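Long-range contacts in glycine cleavage system transcriptional repressor, putative (Vibrio cholerae, PDB 1U8S), which probably acts as a cytoplasmic ACT-domain repressor that controls transcription of the glycine cleavage system: residues B[5-10]-B[57-62]; B[92-97]-B[175-180]; B[122-127]-B[143-148]. One frame throughout, in Å; residues are numbered along the deposited sequence.

Contact 1. Residues B[5-10]-B[57-62]; sequences QHLVIT and SNITRV
Gln5 and Ile59 bring strand 5-10 and helix 57-62 together, with their CA atoms 7.0 Å apart. The two segments run in nearly the same direction, 18° between their axes, and the closest approach of those axes is 8.8 Å. No hydrogen bond crosses the gap: the helix lies over the sheet and meets it mainly through aliphatic side chains, with one isoleucine also lying against the backbone of Gln5. Ile59 reaches furthest in. With CG1 beside its own backbone N (chi1 -68°) and a second bend after it, its CD1 ends 3.3 Å from Gln5 O. Further back, Ile59 CG1 meets Gln5 CB at 4.0 Å, where the two side chains cross at about a right angle. The other branch of Ile59 serves the next inward-facing residue: CG2 lies 4.1 Å from Leu7 CD2, and the two chains slide past each other in opposite directions. The same Leu7 CD2 also faces Val62 CG1, so this one methyl sits between residues a turn apart on the helix. Two residues on along the strand, Ile9 CD1 touches Val62 CG1 at 4.1 Å, the chains meeting at a slant. Gln5, Leu7 and Ile9 thus form the row facing the helix, and Ile52 of strand 45-54 widens the same apolar layer by touching Leu7, Ile9 and Val62. Val8 and Thr10 belong to the reverse face of the strand, where they pack on Val12 of the second subunit. Strand 5-14 is central in its sheet. Strands 45-54 and 76-82, joined by helix 56-71 and separated by strand 5-14, make the split beta-alpha-beta unit of the ferredoxin-like ACT domain.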
loop_
_atom_site.group_PDB
_atom_site.type_symbol
_atom_site.label_atom_id
_atom_site.label_comp_id
_atom_site.label_asym_id
_atom_site.label_seq_id
_atom_site.Cartn_x
_atom_site.Cartn_y
_atom_site.Cartn_z
ATOM N N GLN B 5 16.117 15.614 2.097
ATOM C CA GLN B 5 16.315 14.202 2.427
ATOM C C GLN B 5 15.005 13.389 2.470
ATOM O O GLN B 5 13.972 13.865 2.949
ATOM C CB GLN B 5 17.041 14.093 3.770
ATOM C CG GLN B 5 17.194 12.674 4.278
ATOM C CD GLN B 5 18.117 11.831 3.417
ATOM O OE1 GLN B 5 18.148 10.604 3.540
ATOM N NE2 GLN B 5 18.884 12.483 2.551
ATOM N N HIS B 6 15.062 12.158 1.969
ATOM C CA HIS B 6 13.896 11.286 1.924
ATOM C C HIS B 6 13.954 10.192 2.969
ATOM O O HIS B 6 15.022 9.670 3.274
ATOM C CB HIS B 6 13.761 10.637 0.546
ATOM C CG HIS B 6 13.535 11.609 -0.567
ATOM N ND1 HIS B 6 14.424 12.619 -0.865
ATOM C CD2 HIS B 6 12.538 11.707 -1.477
ATOM C CE1 HIS B 6 13.987 13.294 -1.914
ATOM N NE2 HIS B 6 12.844 12.760 -2.304
ATOM N N LEU B 7 12.787 9.833 3.494
ATOM C CA LEU B 7 12.676 8.795 4.511
ATOM C C LEU B 7 11.490 7.897 4.183
ATOM O O LEU B 7 10.494 8.349 3.608
ATOM C CB LEU B 7 12.468 9.433 5.889
ATOM C CG LEU B 7 12.321 8.509 7.098
ATOM C CD1 LEU B 7 13.645 7.823 7.379
ATOM C CD2 LEU B 7 11.894 9.309 8.313
ATOM N N VAL B 8 11.605 6.623 4.544
ATOM C CA VAL B 8 10.540 5.664 4.308
ATOM C C VAL B 8 9.980 5.231 5.648
ATOM O O VAL B 8 10.725 4.845 6.547
ATOM C CB VAL B 8 11.044 4.421 3.559
ATOM C CG1 VAL B 8 10.020 3.312 3.667
ATOM C CG2 VAL B 8 11.291 4.759 2.098
ATOM N N ILE B 9 8.663 5.296 5.782
ATOM C CA ILE B 9 8.025 4.919 7.031
ATOM C C ILE B 9 7.069 3.731 6.908
ATOM O O ILE B 9 6.312 3.609 5.946
ATOM C CB ILE B 9 7.247 6.107 7.633
ATOM C CG1 ILE B 9 8.208 7.251 7.962
ATOM C CG2 ILE B 9 6.518 5.668 8.896
ATOM C CD1 ILE B 9 7.499 8.529 8.411
ATOM N N THR B 10 7.125 2.863 7.909
ATOM C CA THR B 10 6.275 1.697 7.981
ATOM C C THR B 10 5.619 1.726 9.353
ATOM O O THR B 10 6.283 1.966 10.357
ATOM C CB THR B 10 7.092 0.399 7.829
ATOM O OG1 THR B 10 7.014 -0.053 6.472
ATOM C CG2 THR B 10 6.563 -0.679 8.749
ATOM N N SER B 57 17.359 18.361 9.123
ATOM C CA SER B 57 16.890 18.738 10.450
ATOM C C SER B 57 15.467 18.217 10.691
ATOM O O SER B 57 15.197 17.564 11.706
ATOM C CB SER B 57 16.927 20.267 10.597
ATOM O OG SER B 57 16.451 20.679 11.873
ATOM N N ASN B 58 14.569 18.501 9.746
ATOM C CA ASN B 58 13.171 18.082 9.848
ATOM C C ASN B 58 12.960 16.572 9.840
ATOM O O ASN B 58 12.101 16.053 10.549
ATOM C CB ASN B 58 12.355 18.729 8.731
ATOM C CG ASN B 58 12.179 20.223 8.935
ATOM O OD1 ASN B 58 12.098 20.694 10.066
ATOM N ND2 ASN B 58 12.103 20.970 7.842
ATOM N N ILE B 59 13.741 15.873 9.025
ATOM C CA ILE B 59 13.657 14.429 8.952
ATOM C C ILE B 59 14.025 13.871 10.323
ATOM O O ILE B 59 13.316 13.022 10.866
ATOM C CB ILE B 59 14.622 13.868 7.892
ATOM C CG1 ILE B 59 14.152 14.275 6.495
ATOM C CG2 ILE B 59 14.689 12.351 7.998
ATOM C CD1 ILE B 59 12.878 13.562 6.044
ATOM N N THR B 60 15.128 14.351 10.893
ATOM C CA THR B 60 15.538 13.881 12.208
ATOM C C THR B 60 14.387 14.105 13.183
ATOM O O THR B 60 14.095 13.251 14.025
ATOM C CB THR B 60 16.779 14.634 12.709
ATOM O OG1 THR B 60 17.831 14.504 11.746
ATOM C CG2 THR B 60 17.249 14.064 14.038
ATOM N N ARG B 61 13.729 15.257 13.056
ATOM C CA ARG B 61 12.596 15.580 13.916
ATOM C C ARG B 61 11.554 14.484 13.808
ATOM O O ARG B 61 10.930 14.117 14.799
ATOM C CB ARG B 61 11.960 16.904 13.508
ATOM C CG ARG B 61 10.647 17.194 14.227
ATOM C CD ARG B 61 10.861 17.550 15.693
ATOM N NE ARG B 61 9.596 17.692 16.417
ATOM C CZ ARG B 61 9.467 18.331 17.578
ATOM N NH1 ARG B 61 10.530 18.891 18.145
ATOM N NH2 ARG B 61 8.280 18.412 18.176
ATOM N N VAL B 62 11.371 13.969 12.595
ATOM C CA VAL B 62 10.407 12.904 12.345
ATOM C C VAL B 62 10.958 11.569 12.843
ATOM O O VAL B 62 10.218 10.746 13.382
ATOM C CB VAL B 62 10.083 12.776 10.837
ATOM C CG1 VAL B 62 9.093 11.649 10.605
ATOM C CG2 VAL B 62 9.521 14.076 10.322
#

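Contact 2. Residues B[92-97]-B[175-180]; sequences YTVEVY and LNFIKN
The carbonyl oxygen of Ile178 is approached by two neighbouring groups of the facing strand. Thr93 N donates to Ile178 O at 2.7 Å, with an N-H...O angle of 141°, and Tyr92 CA adds a weaker CA-H...O contact to the same oxygen. Thr93 O accepts Ile178 N in return, closing a hydrogen-bonded antiparallel pair. Two residues along, Asn176 O is met likewise: Glu95 N donates to it at 2.8 Å, while Val94 CA comes to 3.0 Å from Asn176 O. The return bond from Asn176 N to Glu95 O is weak. Side chains alternate between the two faces of the sheet. On one, Val94 and Phe177 lie side by side and point the same way. Val94 CG1 is turned beside its backbone N (chi1 -45°) and presses against the ring at Phe177 CE1, 3.3 Å away. Leu175 CD2 lies over one face of that ring, offset toward the rim, so the phenyl is held from within its own strand too. Further along this face, Tyr92 runs alongside Lys179, its CE1 3.6 Å from Lys179 CB. Leu155 and Phe162 of helix 155-168 close over this side, reaching Tyr92, Val96, Leu175 and Phe177. The reverse face is more polar: Glu95 and Asn176 stand abreast, their carboxylate and amide planes 27° apart. Ile178 CD1 crosses to the carboxylate and sits 3.2 Å from Glu95 OE2, so an apolar methyl lies against a charged group. Strand 92-100 runs through the interior of its four-stranded sheet and strand 172-179 forms one border of it; the pairing of the first and last strands of this second domain belongs to the ferredoxin-like beta-alpha-beta-beta-alpha-beta fold of ACT domains.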
loop_
_atom_site.group_PDB
_atom_site.type_symbol
_atom_site.label_atom_id
_atom_site.label_comp_id
_atom_site.label_asym_id
_atom_site.label_seq_id
_atom_site.Cartn_x
_atom_site.Cartn_y
_atom_site.Cartn_z
ATOM N N TYR B 92 -1.476 2.925 -16.879
ATOM C CA TYR B 92 -2.437 1.854 -16.735
ATOM C C TYR B 92 -2.174 1.027 -15.514
ATOM O O TYR B 92 -1.086 1.055 -14.929
ATOM C CB TYR B 92 -2.408 0.928 -17.943
ATOM C CG TYR B 92 -2.957 1.522 -19.210
ATOM C CD1 TYR B 92 -4.285 1.316 -19.586
ATOM C CD2 TYR B 92 -2.136 2.257 -20.059
ATOM C CE1 TYR B 92 -4.779 1.827 -20.794
ATOM C CE2 TYR B 92 -2.616 2.771 -21.263
ATOM C CZ TYR B 92 -3.932 2.552 -21.629
ATOM O OH TYR B 92 -4.375 3.038 -22.840
ATOM N N THR B 93 -3.206 0.297 -15.139
ATOM C CA THR B 93 -3.161 -0.612 -14.021
ATOM C C THR B 93 -3.612 -1.901 -14.651
ATOM O O THR B 93 -4.705 -1.969 -15.204
ATOM C CB THR B 93 -4.186 -0.249 -12.912
ATOM O OG1 THR B 93 -3.703 0.857 -12.144
ATOM C CG2 THR B 93 -4.417 -1.446 -11.992
ATOM N N VAL B 94 -2.768 -2.915 -14.614
ATOM C CA VAL B 94 -3.178 -4.187 -15.161
ATOM C C VAL B 94 -3.543 -5.031 -13.960
ATOM O O VAL B 94 -2.808 -5.063 -12.970
ATOM C CB VAL B 94 -2.043 -4.886 -15.960
ATOM C CG1 VAL B 94 -1.367 -3.882 -16.870
ATOM C CG2 VAL B 94 -1.031 -5.501 -15.024
ATOM N N GLU B 95 -4.698 -5.675 -14.029
ATOM C CA GLU B 95 -5.136 -6.554 -12.963
ATOM C C GLU B 95 -5.075 -7.961 -13.533
ATOM O O GLU B 95 -5.634 -8.227 -14.592
ATOM C CB GLU B 95 -6.570 -6.246 -12.558
ATOM C CG GLU B 95 -6.817 -4.800 -12.261
ATOM C CD GLU B 95 -8.252 -4.542 -11.851
ATOM O OE1 GLU B 95 -9.165 -5.204 -12.401
ATOM O OE2 GLU B 95 -8.468 -3.665 -10.988
ATOM N N VAL B 96 -4.387 -8.857 -12.839
ATOM C CA VAL B 96 -4.270 -10.230 -13.300
ATOM C C VAL B 96 -4.963 -11.169 -12.331
ATOM O O VAL B 96 -4.982 -10.927 -11.122
ATOM C CB VAL B 96 -2.792 -10.652 -13.428
ATOM C CG1 VAL B 96 -2.688 -12.155 -13.519
ATOM C CG2 VAL B 96 -2.183 -10.016 -14.655
ATOM N N TYR B 97 -5.540 -12.237 -12.868
ATOM C CA TYR B 97 -6.214 -13.223 -12.044
ATOM C C TYR B 97 -5.885 -14.611 -12.567
ATOM O O TYR B 97 -6.265 -14.980 -13.677
ATOM C CB TYR B 97 -7.725 -13.013 -12.057
ATOM C CG TYR B 97 -8.358 -13.574 -10.817
ATOM C CD1 TYR B 97 -8.174 -12.945 -9.587
ATOM C CD2 TYR B 97 -9.078 -14.772 -10.845
ATOM C CE1 TYR B 97 -8.687 -13.491 -8.401
ATOM C CE2 TYR B 97 -9.598 -15.331 -9.663
ATOM C CZ TYR B 97 -9.396 -14.679 -8.445
ATOM O OH TYR B 97 -9.896 -15.195 -7.274
ATOM N N LEU B 175 -6.572 -11.056 -17.911
ATOM C CA LEU B 175 -5.848 -9.813 -17.751
ATOM C C LEU B 175 -6.843 -8.670 -17.939
ATOM O O LEU B 175 -7.808 -8.782 -18.696
ATOM C CB LEU B 175 -4.722 -9.766 -18.776
ATOM C CG LEU B 175 -3.585 -8.779 -18.570
ATOM C CD1 LEU B 175 -2.390 -9.217 -19.385
ATOM C CD2 LEU B 175 -4.030 -7.388 -18.976
ATOM N N ASN B 176 -6.622 -7.576 -17.226
ATOM C CA ASN B 176 -7.519 -6.440 -17.307
ATOM C C ASN B 176 -6.663 -5.180 -17.317
ATOM O O ASN B 176 -5.644 -5.120 -16.629
ATOM C CB ASN B 176 -8.441 -6.439 -16.083
ATOM C CG ASN B 176 -9.839 -5.940 -16.395
ATOM O OD1 ASN B 176 -10.339 -5.015 -15.745
ATOM N ND2 ASN B 176 -10.487 -6.559 -17.384
ATOM N N PHE B 177 -7.065 -4.190 -18.110
ATOM C CA PHE B 177 -6.349 -2.917 -18.189
ATOM C C PHE B 177 -7.268 -1.786 -17.754
ATOM O O PHE B 177 -8.439 -1.748 -18.127
ATOM C CB PHE B 177 -5.891 -2.637 -19.613
ATOM C CG PHE B 177 -4.765 -3.504 -20.075
ATOM C CD1 PHE B 177 -3.501 -3.390 -19.507
ATOM C CD2 PHE B 177 -4.957 -4.423 -21.094
ATOM C CE1 PHE B 177 -2.445 -4.177 -19.949
ATOM C CE2 PHE B 177 -3.906 -5.215 -21.542
ATOM C CZ PHE B 177 -2.646 -5.090 -20.966
ATOM N N ILE B 178 -6.740 -0.869 -16.953
ATOM C CA ILE B 178 -7.513 0.283 -16.491
ATOM C C ILE B 178 -6.605 1.504 -16.519
ATOM O O ILE B 178 -5.557 1.514 -15.873
ATOM C CB ILE B 178 -7.987 0.130 -15.040
ATOM C CG1 ILE B 178 -8.694 -1.208 -14.839
ATOM C CG2 ILE B 178 -8.920 1.267 -14.690
ATOM C CD1 ILE B 178 -8.909 -1.540 -13.362
ATOM N N LYS B 179 -7.002 2.529 -17.262
ATOM C CA LYS B 179 -6.218 3.756 -17.337
ATOM C C LYS B 179 -6.768 4.732 -16.303
ATOM O O LYS B 179 -7.911 4.592 -15.866
ATOM C CB LYS B 179 -6.324 4.361 -18.738
ATOM C CG LYS B 179 -7.743 4.658 -19.192
ATOM C CD LYS B 179 -7.801 5.096 -20.656
ATOM C CE LYS B 179 -7.109 6.433 -20.898
ATOM N NZ LYS B 179 -5.640 6.408 -20.619
ATOM N N ASN B 180 -5.962 5.714 -15.913
ATOM C CA ASN B 180 -6.395 6.702 -14.924
ATOM C C ASN B 180 -6.306 8.141 -15.436
ATOM O O ASN B 180 -5.849 9.028 -14.673
ATOM C CB ASN B 180 -5.560 6.549 -13.649
ATOM C CG ASN B 180 -4.089 6.336 -13.945
ATOM O OD1 ASN B 180 -3.260 7.221 -13.733
ATOM N ND2 ASN B 180 -3.762 5.156 -14.452
#

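Contact 3. Residues B[122-127]-B[143-148]; sequences ASLSAQ and IAISAR
Leu124 lies alongside Ile145, both side chains pointing the same way from their antiparallel strands. Leu124 CB passes 4.0 Å from Ala144 O. The next atom, Leu124 CG, is set anti to the backbone N (chi1 -178°) and meets Ile145 CG1 at 3.8 Å. At the tip, CD1 stays beside that CG1 and approaches Ile145 CD1 as well, so two branched chains touch along much of their length. Ala126 CB and Ile143 CG1 continue this apolar face, which helix 107-116 covers through Thr107, Thr111 and Phe114. The other face carries small groups. Ser125 OG stands between its own backbone N and carbonyl carbon (chi1 76°), close against Ala144 CB at 3.1 Å, and Ser123 OG meets Ser146 CB in the same manner. Backbone bonds join the strands. Ser125 O accepts Ala144 N at 2.6 Å with the donor in the carbonyl plane, the return bond from Ser125 N to Ala144 O being weak, and Ser123 O accepts Ser146 N at 2.8 Å. At the start of the strand the regular pairing breaks: Ser146 O receives Ala122 N at 2.7 Å along an almost straight bond of 175° and, weakly, Ser123 N at 3.3 Å. Two residues opposite one make this a classic beta bulge, placed where the chain turns a corner. The second subunit takes the outer edge of segment 122-127, with backbone bonds from Ala122 and Ala126, while Ser37 of that subunit bonds through OG to Leu124 O. The chemistry therefore combines an oily layer facing the helix, small serine and alanine side chains on the reverse side, and backbone polar groups of segment 122-127 engaged on both edges, consistent with the sheet continuing into the partner chain.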
loop_
_atom_site.group_PDB
_atom_site.type_symbol
_atom_site.label_atom_id
_atom_site.label_comp_id
_atom_site.label_asym_id
_atom_site.label_seq_id
_atom_site.Cartn_x
_atom_site.Cartn_y
_atom_site.Cartn_z
ATOM N N ALA B 122 1.663 -3.535 -7.412
ATOM C CA ALA B 122 1.154 -2.681 -6.346
ATOM C C ALA B 122 0.412 -3.524 -5.311
ATOM O O ALA B 122 0.299 -3.145 -4.148
ATOM C CB ALA B 122 0.237 -1.637 -6.911
ATOM N N SER B 123 -0.104 -4.672 -5.725
ATOM C CA SER B 123 -0.810 -5.536 -4.782
ATOM C C SER B 123 -0.868 -6.963 -5.281
ATOM O O SER B 123 -0.915 -7.215 -6.482
ATOM C CB SER B 123 -2.235 -5.027 -4.513
ATOM O OG SER B 123 -3.092 -5.283 -5.616
ATOM N N LEU B 124 -0.885 -7.891 -4.336
ATOM C CA LEU B 124 -0.906 -9.297 -4.670
ATOM C C LEU B 124 -1.655 -10.085 -3.614
ATOM O O LEU B 124 -1.769 -9.660 -2.477
ATOM C CB LEU B 124 0.539 -9.800 -4.797
ATOM C CG LEU B 124 0.837 -11.250 -5.184
ATOM C CD1 LEU B 124 2.249 -11.363 -5.750
ATOM C CD2 LEU B 124 0.667 -12.143 -3.967
ATOM N N SER B 125 -2.194 -11.221 -4.024
ATOM C CA SER B 125 -2.907 -12.135 -3.146
ATOM C C SER B 125 -2.778 -13.501 -3.827
ATOM O O SER B 125 -2.947 -13.617 -5.044
ATOM C CB SER B 125 -4.385 -11.749 -2.995
ATOM O OG SER B 125 -5.167 -12.093 -4.133
ATOM N N ALA B 126 -2.430 -14.514 -3.039
ATOM C CA ALA B 126 -2.273 -15.879 -3.524
ATOM C C ALA B 126 -2.823 -16.723 -2.389
ATOM O O ALA B 126 -2.283 -16.710 -1.289
ATOM C CB ALA B 126 -0.805 -16.183 -3.760
ATOM N N GLN B 127 -3.895 -17.457 -2.650
ATOM C CA GLN B 127 -4.512 -18.238 -1.594
ATOM C C GLN B 127 -5.360 -19.389 -2.094
ATOM O O GLN B 127 -5.797 -19.410 -3.236
ATOM C CB GLN B 127 -5.394 -17.311 -0.741
ATOM C CG GLN B 127 -6.625 -16.784 -1.474
ATOM C CD GLN B 127 -7.192 -15.509 -0.864
ATOM O OE1 GLN B 127 -7.503 -15.462 0.327
ATOM N NE2 GLN B 127 -7.334 -14.464 -1.687
ATOM N N ILE B 143 -4.599 -16.538 -7.631
ATOM C CA ILE B 143 -3.606 -15.471 -7.512
ATOM C C ILE B 143 -4.217 -14.188 -8.076
ATOM O O ILE B 143 -4.875 -14.207 -9.113
ATOM C CB ILE B 143 -2.302 -15.820 -8.306
ATOM C CG1 ILE B 143 -1.652 -17.077 -7.708
ATOM C CG2 ILE B 143 -1.316 -14.650 -8.271
ATOM C CD1 ILE B 143 -0.395 -17.563 -8.445
ATOM N N ALA B 144 -4.029 -13.077 -7.375
ATOM C CA ALA B 144 -4.544 -11.785 -7.843
ATOM C C ALA B 144 -3.436 -10.746 -7.712
ATOM O O ALA B 144 -2.938 -10.487 -6.615
ATOM C CB ALA B 144 -5.765 -11.359 -7.036
ATOM N N ILE B 145 -3.059 -10.157 -8.836
ATOM C CA ILE B 145 -1.992 -9.166 -8.857
ATOM C C ILE B 145 -2.429 -7.875 -9.542
ATOM O O ILE B 145 -3.148 -7.906 -10.547
ATOM C CB ILE B 145 -0.745 -9.718 -9.626
ATOM C CG1 ILE B 145 -0.105 -10.870 -8.840
ATOM C CG2 ILE B 145 0.259 -8.584 -9.908
ATOM C CD1 ILE B 145 0.871 -11.708 -9.653
ATOM N N SER B 146 -1.987 -6.744 -9.006
ATOM C CA SER B 146 -2.284 -5.443 -9.607
ATOM C C SER B 146 -0.945 -4.815 -9.922
ATOM O O SER B 146 -0.077 -4.735 -9.050
ATOM C CB SER B 146 -3.068 -4.540 -8.648
ATOM O OG SER B 146 -4.426 -4.953 -8.583
ATOM N N ALA B 147 -0.767 -4.377 -11.162
ATOM C CA ALA B 147 0.501 -3.772 -11.540
ATOM C C ALA B 147 0.284 -2.544 -12.394
ATOM O O ALA B 147 -0.722 -2.415 -13.082
ATOM C CB ALA B 147 1.372 -4.776 -12.280
ATOM N N ARG B 148 1.245 -1.636 -12.341
ATOM C CA ARG B 148 1.155 -0.407 -13.089
ATOM C C ARG B 148 2.193 -0.354 -14.191
ATOM O O ARG B 148 3.372 -0.614 -13.956
ATOM C CB ARG B 148 1.328 0.771 -12.136
ATOM C CG ARG B 148 0.232 0.854 -11.087
ATOM C CD ARG B 148 0.520 1.944 -10.083
ATOM N NE ARG B 148 -0.547 2.099 -9.099
ATOM C CZ ARG B 148 -0.480 2.910 -8.048
ATOM N NH1 ARG B 148 0.611 3.644 -7.843
ATOM N NH2 ARG B 148 -1.503 2.981 -7.200
#

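How the contacts relate
Contact 1 belongs to the first ACT domain and closes before contact 2 opens; contact 3 is nested inside the loop that contact 2 closes, both in the second ACT domain. Contacts 2 and 3 have centres 11 Å apart and join in one sheet, where strands 92-100 and 141-149 are neighbours: Val94 N to Ala147 O is a probable hydrogen bond of 2.6 Å. Contact 1 lies across the chain's centre, its centre 33 Å from that of contact 2 and 29 Å from that of contact 3. Contacts 1 and 3 both touch the second subunit, so each domain takes part in the dimer, in keeping with a domain-swapped assembly.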